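Local coordinates for protein chitinase (Thermococcus kodakarensis KOD1, PDB 5DHE) that breaks down chitin and, through the chitin-binding domain described here, probably attaches itself to the insoluble polymer, at residues 25-36 with 88-97; 44-52 with 60-68. One frame throughout, in Å; residues are numbered along the deposited sequence.

Contact 1 (25-36 with 88-97)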
loop_
_atom_site.group_PDB
_atom_site.type_symbol
_atom_site.label_atom_id
_atom_site.label_comp_id
_atom_site.label_asym_id
_atom_site.label_seq_id
_atom_site.Cartn_x
_atom_site.Cartn_y
_atom_site.Cartn_z
ATOM N N LEU A 25 7.171 1.087 -4.331
ATOM C CA LEU A 25 6.404 1.421 -5.520
ATOM C C LEU A 25 7.376 1.933 -6.574
ATOM O O LEU A 25 7.977 2.997 -6.416
ATOM C CB LEU A 25 5.383 2.513 -5.222
ATOM C CG LEU A 25 4.414 2.252 -4.072
ATOM C CD1 LEU A 25 3.541 3.514 -3.880
ATOM C CD2 LEU A 25 3.544 1.014 -4.361
ATOM N N ASN A 26 7.532 1.151 -7.633
ATOM C CA ASN A 26 8.414 1.513 -8.732
ATOM C C ASN A 26 7.494 2.185 -9.731
ATOM O O ASN A 26 6.920 1.553 -10.624
ATOM C CB ASN A 26 9.073 0.245 -9.257
ATOM C CG ASN A 26 10.014 -0.350 -8.229
ATOM O OD1 ASN A 26 9.820 -1.477 -7.754
ATOM N ND2 ASN A 26 11.029 0.418 -7.849
ATOM N N LEU A 27 7.355 3.492 -9.536
ATOM C CA LEU A 27 6.438 4.322 -10.307
ATOM C C LEU A 27 6.940 4.901 -11.615
ATOM O O LEU A 27 6.149 5.115 -12.534
ATOM C CB LEU A 27 5.937 5.468 -9.424
ATOM C CG LEU A 27 5.237 5.059 -8.117
ATOM C CD1 LEU A 27 5.011 6.281 -7.229
ATOM C CD2 LEU A 27 3.919 4.381 -8.424
ATOM N N GLY A 28 8.239 5.177 -11.689
ATOM C CA GLY A 28 8.790 5.753 -12.904
ATOM C C GLY A 28 8.508 7.244 -13.038
ATOM O O GLY A 28 8.897 7.869 -14.030
ATOM N N GLY A 29 7.831 7.813 -12.047
ATOM C CA GLY A 29 7.508 9.234 -12.063
ATOM C C GLY A 29 7.087 9.679 -10.675
ATOM O O GLY A 29 7.011 8.858 -9.755
ATOM N N THR A 30 6.808 10.972 -10.520
ATOM C CA THR A 30 6.395 11.537 -9.235
ATOM C C THR A 30 4.892 11.760 -9.300
ATOM O O THR A 30 4.414 12.535 -10.142
ATOM C CB THR A 30 7.142 12.845 -8.975
ATOM O OG1 THR A 30 8.550 12.571 -8.981
ATOM C CG2 THR A 30 6.769 13.430 -7.620
ATOM N N TYR A 31 4.156 11.104 -8.397
ATOM C CA TYR A 31 2.687 11.146 -8.406
ATOM C C TYR A 31 2.021 11.183 -7.036
ATOM O O TYR A 31 2.592 10.765 -6.030
ATOM C CB TYR A 31 2.144 9.878 -9.092
ATOM C CG TYR A 31 2.694 9.583 -10.473
ATOM C CD1 TYR A 31 2.244 10.298 -11.584
ATOM C CD2 TYR A 31 3.617 8.553 -10.682
ATOM C CE1 TYR A 31 2.689 9.986 -12.861
ATOM C CE2 TYR A 31 4.075 8.235 -11.968
ATOM C CZ TYR A 31 3.594 8.959 -13.050
ATOM O OH TYR A 31 3.977 8.633 -14.327
ATOM N N ASP A 32 0.776 11.651 -7.032
ATOM C CA ASP A 32 -0.027 11.637 -5.821
ATOM C C ASP A 32 -0.658 10.243 -5.889
ATOM O O ASP A 32 -1.827 10.069 -6.249
ATOM C CB ASP A 32 -1.083 12.739 -5.872
ATOM C CG ASP A 32 -0.466 14.124 -5.757
ATOM O OD1 ASP A 32 0.285 14.345 -4.791
ATOM O OD2 ASP A 32 -0.723 14.984 -6.630
ATOM N N TRP A 33 0.146 9.244 -5.554
ATOM C CA TRP A 33 -0.303 7.866 -5.607
ATOM C C TRP A 33 -1.220 7.511 -4.447
ATOM O O TRP A 33 -1.250 8.196 -3.425
ATOM C CB TRP A 33 0.905 6.904 -5.656
ATOM C CG TRP A 33 1.929 7.050 -4.554
ATOM C CD1 TRP A 33 3.144 7.683 -4.640
ATOM C CD2 TRP A 33 1.851 6.511 -3.228
ATOM N NE1 TRP A 33 3.824 7.557 -3.455
ATOM C CE2 TRP A 33 3.053 6.845 -2.571
ATOM C CE3 TRP A 33 0.879 5.774 -2.530
ATOM C CZ2 TRP A 33 3.311 6.475 -1.248
ATOM C CZ3 TRP A 33 1.133 5.401 -1.215
ATOM C CH2 TRP A 33 2.343 5.753 -0.582
ATOM N N VAL A 34 -1.977 6.433 -4.615
ATOM C CA VAL A 34 -2.882 5.958 -3.586
ATOM C C VAL A 34 -2.783 4.440 -3.555
ATOM O O VAL A 34 -2.838 3.801 -4.603
ATOM C CB VAL A 34 -4.350 6.314 -3.914
ATOM C CG1 VAL A 34 -5.296 5.663 -2.881
ATOM C CG2 VAL A 34 -4.532 7.821 -3.942
ATOM N N VAL A 35 -2.592 3.863 -2.370
ATOM C CA VAL A 35 -2.580 2.404 -2.259
ATOM C C VAL A 35 -3.728 2.036 -1.331
ATOM O O VAL A 35 -3.739 2.435 -0.165
ATOM C CB VAL A 35 -1.258 1.851 -1.676
ATOM C CG1 VAL A 35 -1.401 0.345 -1.352
ATOM C CG2 VAL A 35 -0.141 2.026 -2.698
ATOM N N LYS A 36 -4.706 1.302 -1.856
ATOM C CA LYS A 36 -5.848 0.868 -1.061
ATOM C C LYS A 36 -5.548 -0.547 -0.593
ATOM O O LYS A 36 -5.102 -1.389 -1.369
ATOM C CB LYS A 36 -7.139 0.915 -1.887
ATOM C CG LYS A 36 -7.443 2.307 -2.432
ATOM C CD LYS A 36 -8.846 2.421 -3.012
ATOM C CE LYS A 36 -9.910 2.322 -1.940
ATOM N NZ LYS A 36 -11.253 2.683 -2.481
ATOM N N MET A 88 -3.766 -5.439 -2.170
ATOM C CA MET A 88 -3.396 -4.025 -2.182
ATOM C C MET A 88 -3.562 -3.558 -3.610
ATOM O O MET A 88 -3.301 -4.310 -4.553
ATOM C CB MET A 88 -1.961 -3.796 -1.722
ATOM C CG MET A 88 -1.725 -4.279 -0.320
ATOM S SD MET A 88 -0.223 -3.547 0.350
ATOM C CE MET A 88 0.944 -4.410 -0.527
ATOM N N TYR A 89 -4.034 -2.325 -3.765
ATOM C CA TYR A 89 -4.269 -1.766 -5.091
ATOM C C TYR A 89 -3.567 -0.426 -5.237
ATOM O O TYR A 89 -3.704 0.447 -4.377
ATOM C CB TYR A 89 -5.763 -1.543 -5.307
ATOM C CG TYR A 89 -6.618 -2.757 -5.082
ATOM C CD1 TYR A 89 -6.919 -3.197 -3.795
ATOM C CD2 TYR A 89 -7.108 -3.487 -6.161
ATOM C CE1 TYR A 89 -7.683 -4.337 -3.589
ATOM C CE2 TYR A 89 -7.866 -4.619 -5.970
ATOM C CZ TYR A 89 -8.150 -5.039 -4.686
ATOM O OH TYR A 89 -8.900 -6.173 -4.503
ATOM N N LEU A 90 -2.832 -0.256 -6.334
ATOM C CA LEU A 90 -2.135 1.008 -6.590
ATOM C C LEU A 90 -2.881 1.820 -7.640
ATOM O O LEU A 90 -3.119 1.346 -8.760
ATOM C CB LEU A 90 -0.701 0.754 -7.075
ATOM C CG LEU A 90 0.043 2.008 -7.578
ATOM C CD1 LEU A 90 0.327 2.944 -6.409
ATOM C CD2 LEU A 90 1.376 1.603 -8.227
ATOM N N TYR A 91 -3.263 3.032 -7.269
ATOM C CA TYR A 91 -3.970 3.929 -8.176
ATOM C C TYR A 91 -3.144 5.186 -8.378
ATOM O O TYR A 91 -2.565 5.748 -7.432
ATOM C CB TYR A 91 -5.315 4.350 -7.585
ATOM C CG TYR A 91 -6.295 3.225 -7.458
ATOM C CD1 TYR A 91 -7.109 2.867 -8.528
ATOM C CD2 TYR A 91 -6.401 2.512 -6.265
ATOM C CE1 TYR A 91 -8.019 1.809 -8.412
ATOM C CE2 TYR A 91 -7.294 1.462 -6.138
ATOM C CZ TYR A 91 -8.098 1.115 -7.209
ATOM O OH TYR A 91 -8.988 0.073 -7.084
ATOM N N VAL A 92 -3.100 5.630 -9.622
ATOM C CA VAL A 92 -2.404 6.867 -9.977
ATOM C C VAL A 92 -3.365 7.551 -10.937
ATOM O O VAL A 92 -3.780 6.960 -11.938
ATOM C CB VAL A 92 -1.040 6.599 -10.656
ATOM C CG1 VAL A 92 -0.479 7.905 -11.246
ATOM C CG2 VAL A 92 -0.053 6.060 -9.635
ATOM N N ASN A 93 -3.754 8.782 -10.608
ATOM C CA ASN A 93 -4.684 9.536 -11.442
ATOM C C ASN A 93 -5.940 8.745 -11.806
ATOM O O ASN A 93 -6.338 8.674 -12.972
ATOM C CB ASN A 93 -3.959 10.045 -12.695
ATOM C CG ASN A 93 -2.880 11.063 -12.348
ATOM O OD1 ASN A 93 -3.110 11.943 -11.517
ATOM N ND2 ASN A 93 -1.706 10.945 -12.965
ATOM N N ASP A 94 -6.543 8.149 -10.781
ATOM C CA ASP A 94 -7.776 7.388 -10.896
ATOM C C ASP A 94 -7.750 6.190 -11.831
ATOM O O ASP A 94 -8.782 5.805 -12.387
ATOM C CB ASP A 94 -8.916 8.329 -11.286
ATOM C CG ASP A 94 -9.144 9.411 -10.249
ATOM O OD1 ASP A 94 -9.364 9.067 -9.068
ATOM O OD2 ASP A 94 -9.101 10.603 -10.611
ATOM N N GLN A 95 -6.573 5.605 -12.006
ATOM C CA GLN A 95 -6.432 4.422 -12.848
ATOM C C GLN A 95 -5.714 3.361 -12.026
ATOM O O GLN A 95 -4.810 3.672 -11.259
ATOM C CB GLN A 95 -5.616 4.736 -14.098
ATOM C CG GLN A 95 -6.322 5.687 -15.053
ATOM C CD GLN A 95 -5.516 5.988 -16.310
ATOM O OE1 GLN A 95 -6.084 6.346 -17.346
ATOM N NE2 GLN A 95 -4.198 5.862 -16.226
ATOM N N LEU A 96 -6.114 2.106 -12.193
ATOM C CA LEU A 96 -5.487 1.012 -11.455
ATOM C C LEU A 96 -4.182 0.650 -12.161
ATOM O O LEU A 96 -4.187 0.199 -13.311
ATOM C CB LEU A 96 -6.441 -0.196 -11.413
ATOM C CG LEU A 96 -5.934 -1.432 -10.669
ATOM C CD1 LEU A 96 -5.773 -1.124 -9.191
ATOM C CD2 LEU A 96 -6.913 -2.592 -10.860
ATOM N N TRP A 97 -3.072 0.869 -11.463
ATOM C CA TRP A 97 -1.743 0.579 -11.997
ATOM C C TRP A 97 -1.251 -0.828 -11.708
ATOM O O TRP A 97 -0.671 -1.471 -12.577
ATOM C CB TRP A 97 -0.736 1.582 -11.438
ATOM C CG TRP A 97 -0.702 2.876 -12.194
ATOM C CD1 TRP A 97 -1.747 3.501 -12.810
ATOM C CD2 TRP A 97 0.455 3.669 -12.459
ATOM N NE1 TRP A 97 -1.309 4.635 -13.458
ATOM C CE2 TRP A 97 0.042 4.761 -13.257
ATOM C CE3 TRP A 97 1.808 3.559 -12.099
ATOM C CZ2 TRP A 97 0.935 5.744 -13.709
ATOM C CZ3 TRP A 97 2.700 4.536 -12.547
ATOM C CH2 TRP A 97 2.256 5.613 -13.344
HETATM O O HOH W 1 -0.440 12.396 -9.769
HETATM O O HOH W 2 -2.706 10.580 -8.882
#

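Contact 2 (44-52 with 60-68)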
loop_
_atom_site.group_PDB
_atom_site.type_symbol
_atom_site.label_atom_id
_atom_site.label_comp_id
_atom_site.label_asym_id
_atom_site.label_seq_id
_atom_site.Cartn_x
_atom_site.Cartn_y
_atom_site.Cartn_z
ATOM N N ALA A 44 -6.180 -4.413 12.403
ATOM C CA ALA A 44 -6.016 -2.967 12.283
ATOM C C ALA A 44 -4.573 -2.656 11.946
ATOM O O ALA A 44 -3.677 -3.416 12.279
ATOM C CB ALA A 44 -6.362 -2.269 13.602
ATOM N N VAL A 45 -4.364 -1.519 11.296
ATOM C CA VAL A 45 -3.012 -1.062 11.011
ATOM C C VAL A 45 -2.549 -0.409 12.309
ATOM O O VAL A 45 -3.152 0.562 12.782
ATOM C CB VAL A 45 -2.997 -0.044 9.884
ATOM C CG1 VAL A 45 -1.611 0.561 9.761
ATOM C CG2 VAL A 45 -3.396 -0.715 8.570
ATOM N N SER A 46 -1.469 -0.933 12.879
ATOM C CA SER A 46 -0.947 -0.447 14.149
ATOM C C SER A 46 0.317 0.409 14.035
ATOM O O SER A 46 0.718 1.056 14.999
ATOM C CB SER A 46 -0.707 -1.652 15.080
ATOM O OG SER A 46 0.195 -2.583 14.490
ATOM N N SER A 47 0.953 0.404 12.867
ATOM C CA SER A 47 2.151 1.219 12.645
ATOM C C SER A 47 2.161 1.616 11.177
ATOM O O SER A 47 1.795 0.815 10.324
ATOM C CB SER A 47 3.442 0.428 12.925
ATOM O OG SER A 47 3.605 0.125 14.299
ATOM N N VAL A 48 2.579 2.849 10.895
ATOM C CA VAL A 48 2.672 3.333 9.525
ATOM C C VAL A 48 3.957 4.158 9.398
ATOM O O VAL A 48 4.270 4.958 10.278
ATOM C CB VAL A 48 1.510 4.279 9.146
ATOM C CG1 VAL A 48 1.618 4.635 7.650
ATOM C CG2 VAL A 48 0.161 3.635 9.444
ATOM N N TRP A 49 4.677 3.954 8.304
ATOM C CA TRP A 49 5.894 4.694 8.043
ATOM C C TRP A 49 5.901 5.269 6.636
ATOM O O TRP A 49 5.605 4.577 5.658
ATOM C CB TRP A 49 7.122 3.801 8.253
ATOM C CG TRP A 49 7.335 3.433 9.703
ATOM C CD1 TRP A 49 7.798 4.244 10.703
ATOM C CD2 TRP A 49 7.036 2.175 10.311
ATOM N NE1 TRP A 49 7.803 3.562 11.900
ATOM C CE2 TRP A 49 7.340 2.290 11.686
ATOM C CE3 TRP A 49 6.536 0.960 9.826
ATOM C CZ2 TRP A 49 7.162 1.236 12.581
ATOM C CZ3 TRP A 49 6.355 -0.091 10.718
ATOM C CH2 TRP A 49 6.669 0.055 12.084
ATOM N N SER A 50 6.201 6.563 6.564
ATOM C CA SER A 50 6.323 7.283 5.304
ATOM C C SER A 50 5.068 7.441 4.461
ATOM O O SER A 50 5.160 7.718 3.268
ATOM C CB SER A 50 7.434 6.645 4.461
ATOM O OG SER A 50 8.650 6.677 5.174
ATOM N N ALA A 51 3.901 7.285 5.089
ATOM C CA ALA A 51 2.626 7.460 4.400
ATOM C C ALA A 51 1.560 7.931 5.374
ATOM O O ALA A 51 1.672 7.692 6.580
ATOM C CB ALA A 51 2.177 6.135 3.775
ATOM N N ASN A 52 0.535 8.596 4.849
ATOM C CA ASN A 52 -0.605 9.031 5.657
ATOM C C ASN A 52 -1.650 7.949 5.459
ATOM O O ASN A 52 -1.689 7.304 4.411
ATOM C CB ASN A 52 -1.146 10.370 5.168
ATOM C CG ASN A 52 -0.173 11.506 5.405
ATOM O OD1 ASN A 52 0.119 12.290 4.504
ATOM N ND2 ASN A 52 0.335 11.592 6.616
ATOM N N VAL A 60 -8.384 0.405 3.710
ATOM C CA VAL A 60 -7.437 1.322 4.326
ATOM C C VAL A 60 -6.797 2.021 3.119
ATOM O O VAL A 60 -6.527 1.389 2.091
ATOM C CB VAL A 60 -6.391 0.559 5.132
ATOM C CG1 VAL A 60 -5.329 1.541 5.688
ATOM C CG2 VAL A 60 -7.079 -0.165 6.285
ATOM N N VAL A 61 -6.590 3.326 3.217
ATOM C CA VAL A 61 -6.044 4.080 2.099
ATOM C C VAL A 61 -4.754 4.774 2.502
ATOM O O VAL A 61 -4.744 5.596 3.415
ATOM C CB VAL A 61 -7.079 5.138 1.621
ATOM C CG1 VAL A 61 -6.537 5.905 0.430
ATOM C CG2 VAL A 61 -8.402 4.461 1.279
ATOM N N PHE A 62 -3.663 4.422 1.835
ATOM C CA PHE A 62 -2.363 5.039 2.114
ATOM C C PHE A 62 -2.014 6.034 1.023
ATOM O O PHE A 62 -2.203 5.761 -0.160
ATOM C CB PHE A 62 -1.267 3.980 2.183
ATOM C CG PHE A 62 -1.362 3.090 3.377
ATOM C CD1 PHE A 62 -1.002 3.553 4.638
ATOM C CD2 PHE A 62 -1.807 1.782 3.239
ATOM C CE1 PHE A 62 -1.076 2.713 5.752
ATOM C CE2 PHE A 62 -1.884 0.936 4.344
ATOM C CZ PHE A 62 -1.514 1.404 5.601
ATOM N N THR A 63 -1.529 7.205 1.432
ATOM C CA THR A 63 -1.108 8.245 0.496
ATOM C C THR A 63 0.281 8.706 0.953
ATOM O O THR A 63 0.622 8.606 2.132
ATOM C CB THR A 63 -2.085 9.431 0.470
ATOM O OG1 THR A 63 -2.370 9.853 1.808
ATOM C CG2 THR A 63 -3.366 9.033 -0.218
ATOM N N PRO A 64 1.099 9.219 0.025
ATOM C CA PRO A 64 2.438 9.655 0.414
ATOM C C PRO A 64 2.563 10.912 1.249
ATOM O O PRO A 64 1.719 11.811 1.183
ATOM C CB PRO A 64 3.135 9.853 -0.930
ATOM C CG PRO A 64 2.020 10.367 -1.800
ATOM C CD PRO A 64 0.855 9.459 -1.410
ATOM N N VAL A 65 3.625 10.960 2.046
ATOM C CA VAL A 65 3.929 12.179 2.763
ATOM C C VAL A 65 4.570 13.008 1.627
ATOM O O VAL A 65 4.951 12.439 0.600
ATOM C CB VAL A 65 4.924 11.938 3.907
ATOM C CG1 VAL A 65 4.194 11.220 5.053
ATOM C CG2 VAL A 65 6.119 11.114 3.424
ATOM N N SER A 66 4.691 14.304 1.815
ATOM C CA SER A 66 5.224 15.195 0.783
ATOM C C SER A 66 6.480 14.783 0.003
ATOM O O SER A 66 6.560 15.015 -1.202
ATOM C CB SER A 66 5.451 16.591 1.381
ATOM O OG SER A 66 6.447 16.553 2.383
ATOM N N TRP A 67 7.447 14.172 0.676
ATOM C CA TRP A 67 8.701 13.787 0.033
ATOM C C TRP A 67 8.749 12.384 -0.562
ATOM O O TRP A 67 9.757 11.988 -1.150
ATOM C CB TRP A 67 9.849 13.927 1.041
ATOM C CG TRP A 67 9.543 13.312 2.393
ATOM C CD1 TRP A 67 9.003 13.938 3.479
ATOM C CD2 TRP A 67 9.742 11.939 2.781
ATOM N NE1 TRP A 67 8.858 13.045 4.521
ATOM C CE2 TRP A 67 9.302 11.813 4.118
ATOM C CE3 TRP A 67 10.248 10.804 2.124
ATOM C CZ2 TRP A 67 9.352 10.598 4.818
ATOM C CZ3 TRP A 67 10.296 9.588 2.821
ATOM C CH2 TRP A 67 9.849 9.500 4.157
ATOM N N ASN A 68 7.644 11.658 -0.462
ATOM C CA ASN A 68 7.614 10.270 -0.903
ATOM C C ASN A 68 6.695 9.979 -2.088
ATOM O O ASN A 68 5.982 8.978 -2.081
ATOM C CB ASN A 68 7.193 9.420 0.299
ATOM C CG ASN A 68 7.534 7.970 0.140
ATOM O OD1 ASN A 68 8.426 7.613 -0.627
ATOM N ND2 ASN A 68 6.842 7.113 0.895
HETATM O O HOH W 3 -4.395 8.244 3.211
HETATM O O HOH W 4 -1.035 12.014 2.141
#

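Contact 1 (25-36 with 88-97)
Val34 to Lys36 and Tyr89 to Tyr91 run antiparallel in the five-stranded sheet of this carbohydrate-binding beta sandwich. Val34 and Tyr91 form one hydrogen-bonded pair, Lys36 and Tyr89 the next; Tyr91 N to Val34 O (2.8 Å) is the straightest of the four bonds, 174° at the hydrogen. Between them Val35 and Leu90 make a non-hydrogen-bonded pair on the face turned toward Phe9 and Phe75. A chi1 of 171° carries CG of Leu90 to where its branches reach across: CD1 meets Val35 CG2 at 3.9 Å, while CD2 lies 3.8 Å from Leu27 CD2. Near the turn Val92-Gln95, Tyr31 takes two partners on one face. Val92 CG1 sits 3.9 Å from the ring centroid, and the edge of Trp97 points at the same face in an offset edge-to-face pair, planes at 72°. Leu27 O in turn lies at the Trp97 edge, 3.5 Å from CZ3. One water accepts from Asn93 N and donates to Asp32 O, carrying the link past the last direct backbone bond. Backbone bonding thus fixes the strand register, whereas apolar and aromatic packing, with water, joins Leu27 to Asp32 to the hairpin 88-97.

Contact 2 (44-52 with 60-68)
The Phe62 ring is approached obliquely by three side chains of 44-52: Val48 CG1 lies 3.8 Å from CE1, Val45 CG2 stands 4.1 Å from CZ, and Ala51 CB comes near CD1. Phe77 of strand 72-80 stacks on this ring and Phe75 also meets it, so Phe62 fills space between the two sheets of the beta sandwich. A second flat group, the Trp67 indole, has Val65 CG2 over one face, offset toward the rim, and Ser50 OG approaching obliquely near CH2; Trp67 has two deposited conformers, so both placements are doubtful.

The chain leaves strand 45-49 of one sheet, turns at Ser50 with positive phi, and enters strand 51-56 of the other. There it pairs with 59-64 as a beta hairpin: Asn52 N donates to Thr63 O at 2.7 Å, and Thr63 N returns a bond to Asn52 O at 3.0 Å. The crossover is held from the side by Asn68. Its chi1 of -162° swings the amide away from its own backbone N and sets ND2 3.0 Å from Ser50 O, with 156° at the hydrogen. The acceptor lies in the Asn68 amide plane, though the donor is tilted 23° from the carbonyl plane of Ser50. The same ND2 also serves Thr74 O, so one amide nitrogen bridges two backbone carbonyls; a leucine here would probably leave both without this donor and let the turn at Ser50 shift. Val65 CG2 packs 3.5 Å from Ser50 O, while Val65 N is buried with no partner. Along the hairpin edge, Thr63 OG1 joins two waters: it donates to one, 2.6 Å from OG1, which itself donates to Asn52 OD1 and Pro64 O, and accepts from the other, which also donates to Val61 O.

In the fold
From the N terminus, the chain runs through strands 9-15 and 18-26 of the four-stranded sheet, then crosses into strand 34-39 of the five-stranded one. It returns to the first sheet at 45-49, the edge strand there, goes back to the second with 51-56 and 59-64, crosses to 72-80 in the first and ends in the second as 85-92 and 95-99. Contact 2 closes the short loop between 52 and 60, wholly within the longer excursion that contact 1 closes when 88-97 comes back beside 25-36. The two contacts do not cross. They meet where strand 34-39 lies between 59-64 and 85-92: Val35 O probably accepts from Phe62 N, and Trp33 NE1 probably bonds to Asn68 O.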